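Local coordinates for protein peptide chain release factor subunit 1 (Aeropyrum pernix, PDB 3AGK) that probably directs translation termination in response to the stop codons UAA, UAG and UGA, as an archaeal member of the eukaryotic release factor 1 family, at residues N141-I145 / G156-G160; P90-V94 / P114-R118. One frame throughout, in Å; residues are numbered along the deposited sequence.

Contact 1: residues N141-I145 / G156-G160; sequences NAIGI and GLLKG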
# COMPACT_ATOMS: atom_id res chain seq x y z
N ASN A 141 7.58 -1.14 -6.45
CA ASN A 141 6.98 -0.87 -7.75
C ASN A 141 6.00 0.31 -7.76
O ASN A 141 5.08 0.35 -8.57
CB ASN A 141 6.30 -2.12 -8.30
CG ASN A 141 5.10 -2.55 -7.48
OD1 ASN A 141 4.45 -3.54 -7.80
ND2 ASN A 141 4.80 -1.81 -6.42
N ALA A 142 6.19 1.26 -6.85
CA ALA A 142 5.26 2.38 -6.74
C ALA A 142 5.51 3.45 -7.81
O ALA A 142 6.65 3.80 -8.14
CB ALA A 142 5.33 2.98 -5.35
N ILE A 143 4.41 3.97 -8.33
CA ILE A 143 4.41 5.11 -9.24
C ILE A 143 3.65 6.30 -8.62
O ILE A 143 2.50 6.15 -8.19
CB ILE A 143 3.74 4.74 -10.57
CG1 ILE A 143 4.46 3.54 -11.20
CG2 ILE A 143 3.67 5.96 -11.51
CD1 ILE A 143 5.92 3.82 -11.54
N GLY A 144 4.31 7.45 -8.58
CA GLY A 144 3.67 8.69 -8.15
C GLY A 144 3.04 9.34 -9.36
O GLY A 144 3.51 9.21 -10.48
N ILE A 145 1.92 10.03 -9.16
CA ILE A 145 1.25 10.73 -10.24
C ILE A 145 0.90 12.15 -9.78
O ILE A 145 0.34 12.33 -8.68
CB ILE A 145 -0.03 10.01 -10.68
CG1 ILE A 145 0.26 8.52 -10.90
CG2 ILE A 145 -0.65 10.67 -11.94
CD1 ILE A 145 -0.87 7.64 -10.50
N GLY A 156 -1.31 11.55 -6.59
CA GLY A 156 -1.79 10.20 -6.38
C GLY A 156 -0.65 9.20 -6.27
O GLY A 156 0.51 9.53 -6.48
N LEU A 157 -1.01 7.96 -5.96
CA LEU A 157 -0.02 6.91 -5.77
C LEU A 157 -0.54 5.58 -6.30
O LEU A 157 -1.65 5.17 -5.97
CB LEU A 157 0.32 6.79 -4.29
CG LEU A 157 1.46 5.81 -4.01
CD1 LEU A 157 2.75 6.27 -4.66
CD2 LEU A 157 1.63 5.64 -2.51
N LEU A 158 0.25 4.93 -7.15
CA LEU A 158 -0.11 3.60 -7.66
C LEU A 158 0.86 2.54 -7.17
O LEU A 158 2.08 2.70 -7.31
CB LEU A 158 -0.11 3.59 -9.19
CG LEU A 158 -0.43 2.24 -9.84
CD1 LEU A 158 -1.92 1.94 -9.68
CD2 LEU A 158 0.00 2.23 -11.32
N LYS A 159 0.31 1.46 -6.61
CA LYS A 159 1.06 0.26 -6.23
C LYS A 159 0.30 -0.97 -6.69
O LYS A 159 -0.79 -1.26 -6.20
CB LYS A 159 1.22 0.16 -4.72
CG LYS A 159 1.89 1.34 -4.07
CD LYS A 159 2.01 1.09 -2.57
CE LYS A 159 2.52 2.32 -1.82
NZ LYS A 159 2.55 2.09 -0.35
N GLY A 160 0.87 -1.72 -7.62
CA GLY A 160 0.17 -2.85 -8.21
C GLY A 160 -1.13 -2.34 -8.79
O GLY A 160 -1.13 -1.40 -9.59

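Contact 2: residues P90-V94 / P114-R118; sequences PNGLV and PEPIR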
# COMPACT_ATOMS: atom_id res chain seq x y z
N PRO A 90 20.74 -12.45 13.71
CA PRO A 90 21.56 -11.64 12.80
C PRO A 90 20.75 -10.54 12.13
O PRO A 90 21.34 -9.52 11.74
CB PRO A 90 22.04 -12.65 11.76
CG PRO A 90 21.79 -14.01 12.39
CD PRO A 90 20.58 -13.83 13.22
N ASN A 91 19.44 -10.73 12.00
CA ASN A 91 18.59 -9.72 11.39
C ASN A 91 17.83 -8.91 12.43
O ASN A 91 16.95 -8.13 12.08
CB ASN A 91 17.59 -10.36 10.43
CG ASN A 91 18.20 -10.70 9.09
OD1 ASN A 91 19.38 -10.42 8.84
ND2 ASN A 91 17.40 -11.29 8.21
N GLY A 92 18.18 -9.12 13.70
CA GLY A 92 17.50 -8.47 14.80
C GLY A 92 16.24 -9.20 15.26
O GLY A 92 15.95 -10.32 14.81
N LEU A 93 15.51 -8.56 16.17
CA LEU A 93 14.27 -9.09 16.73
C LEU A 93 13.17 -8.05 16.61
O LEU A 93 13.44 -6.85 16.66
CB LEU A 93 14.45 -9.37 18.21
CG LEU A 93 14.94 -10.69 18.76
CD1 LEU A 93 15.03 -10.54 20.27
CD2 LEU A 93 13.97 -11.79 18.38
N VAL A 94 11.92 -8.50 16.49
CA VAL A 94 10.79 -7.61 16.72
C VAL A 94 9.72 -8.29 17.58
O VAL A 94 9.42 -9.47 17.40
CB VAL A 94 10.18 -7.02 15.41
CG1 VAL A 94 11.18 -7.07 14.26
CG2 VAL A 94 8.91 -7.73 15.05
N PRO A 114 12.98 -10.88 7.60
CA PRO A 114 13.80 -11.33 6.46
C PRO A 114 14.92 -10.34 6.20
O PRO A 114 15.98 -10.68 5.68
CB PRO A 114 12.82 -11.33 5.28
CG PRO A 114 11.46 -11.09 5.85
CD PRO A 114 11.65 -10.43 7.18
N GLU A 115 14.65 -9.10 6.59
CA GLU A 115 15.53 -7.96 6.39
C GLU A 115 16.11 -7.51 7.73
O GLU A 115 15.41 -7.50 8.74
CB GLU A 115 14.70 -6.80 5.82
CG GLU A 115 13.61 -6.27 6.78
CD GLU A 115 12.20 -6.73 6.43
OE1 GLU A 115 12.06 -7.80 5.82
OE2 GLU A 115 11.22 -6.02 6.76
N PRO A 116 17.39 -7.11 7.74
CA PRO A 116 17.99 -6.64 8.99
C PRO A 116 17.43 -5.27 9.37
O PRO A 116 17.45 -4.35 8.56
CB PRO A 116 19.48 -6.51 8.66
CG PRO A 116 19.65 -7.13 7.30
CD PRO A 116 18.33 -7.05 6.62
N ILE A 117 16.93 -5.14 10.59
CA ILE A 117 16.51 -3.83 11.07
C ILE A 117 17.76 -3.11 11.57
O ILE A 117 18.74 -3.75 11.93
CB ILE A 117 15.45 -3.96 12.17
CG1 ILE A 117 15.63 -5.28 12.91
CG2 ILE A 117 14.07 -3.96 11.56
CD1 ILE A 117 14.47 -5.59 13.84
N ARG A 118 17.73 -1.77 11.56
CA ARG A 118 18.90 -1.01 11.97
C ARG A 118 18.59 0.00 13.05
O ARG A 118 19.47 0.38 13.82
CB ARG A 118 19.57 -0.33 10.77
CG ARG A 118 20.92 -0.95 10.38
CD ARG A 118 20.82 -2.47 10.35
NE ARG A 118 22.10 -3.15 10.19
CZ ARG A 118 22.60 -3.53 9.01
NH1 ARG A 118 21.94 -3.28 7.89
NH2 ARG A 118 23.77 -4.17 8.96

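Contact 1: residues N141-I145 / G156-G160
With its CG anti to the backbone N (chi1 -174°), L157 brings the end of its side chain back toward the partner strand, where CD1 comes to 3.5 Å from I143 O while the same methyl lies 4.2 Å from A142 CB. A142 CB is in turn met by the aliphatic part of K159, whose chain runs extended beyond CG and carries its end away from the partner strand. These groups share one face of the sheet with G144, which has no side chain of its own to set beside L157. On the other face I143 and L158 meet through their CB atoms, 4.2 Å apart, and I145 sends CD1 toward L158 CB over the place where G156 has no side chain.

Strands 142-149 and 152-159 form a beta hairpin of the mixed sheet of eRF1 domain 2, here antiparallel, and the axes of the two short segments approach to 4.7 Å. I143 and L158 are a hydrogen-bonded pair with two nearly straight bonds: I143 N gives to L158 O, in the carbonyl plane, and L158 N to I143 O, each at 2.8 Å. Beyond the non-hydrogen-bonded pair G144 and L157, G156 N reaches I145 O in the same in-plane manner, whereas I145 N approaches G156 O at 3.1 Å from above the carbonyl plane, 49° out of it. L158 O also takes a CA-H...O contact from A142 CA at 3.2 Å. Strand 219-226 pairs with the far edge of 142-149, and L263, A266 and V267 of helix 259-269 pack against I145.

Contact 2: residues P90-V94 / P114-R118
The backbone of N91 meets that of P116 almost at right angles, the two chain directions lying 78° apart with N91 CA and P116 CA at 4.0 Å. The segment 90-94 leads into strand 93-98 of the four-stranded antiparallel sheet of eRF1 domain 1, and 114-118 belongs to the loop that joins strand 107-111, the neighbour of 93-98, to strand 121-125 on the other edge of the sheet.

N91 O is the polar centre of the crossing: it accepts a weak hydrogen bond from I117 N at 3.3 Å and a CA-H...O contact from P116 CA. The N91 carboxamide, its CG beside the backbone N (chi1 -79°), lies flat over the face of the E115-P116 peptide, the two planes almost parallel and N91 CG 3.9 Å from P116 N. OD1 comes to 3.6 Å from P116 CG. ND2 is turned the other way, toward the start of the loop, where it donates a hydrogen bond to P113 O; P114 O is also close but at a poor angle for a bond. An alanine here is likely to leave P113 O without this donor and to open a gap beside the P116 ring.

I117 points toward the strand, its CG1 in front of the N91 carbonyl oxygen at 3.2 Å, with G92 CA close by. A CB on G92 would come within 2.8 Å of I117 CG1, besides being jammed against the preceding carbonyl at these backbone angles, so the close passage depends on glycine. Y38 of strand 34-39 touches both V94 and I117. At the end of the isoleucine chain, CD1 lies 3.6 Å from V94 CG1 and 3.3 Å from L93 O.

Contact 2 closes before contact 1 opens, so the two come in series along the chain, contact 2 within eRF1 domain 1 and contact 1 within eRF1 domain 2. Their centres are about 27 Å apart and their nearest atoms about 14 Å, without touching. They share no sheet: 90-94 / 114-118 ties a connecting loop to a strand of the four-stranded antiparallel sheet, whereas 141-145 / 156-160 pairs two neighbouring strands inside a mixed sheet. Strand 121-125 and helix 131-134 lie between them in sequence. Each contact lies within one domain and neither bridges the two, in keeping with the modular, multidomain build of this release factor family.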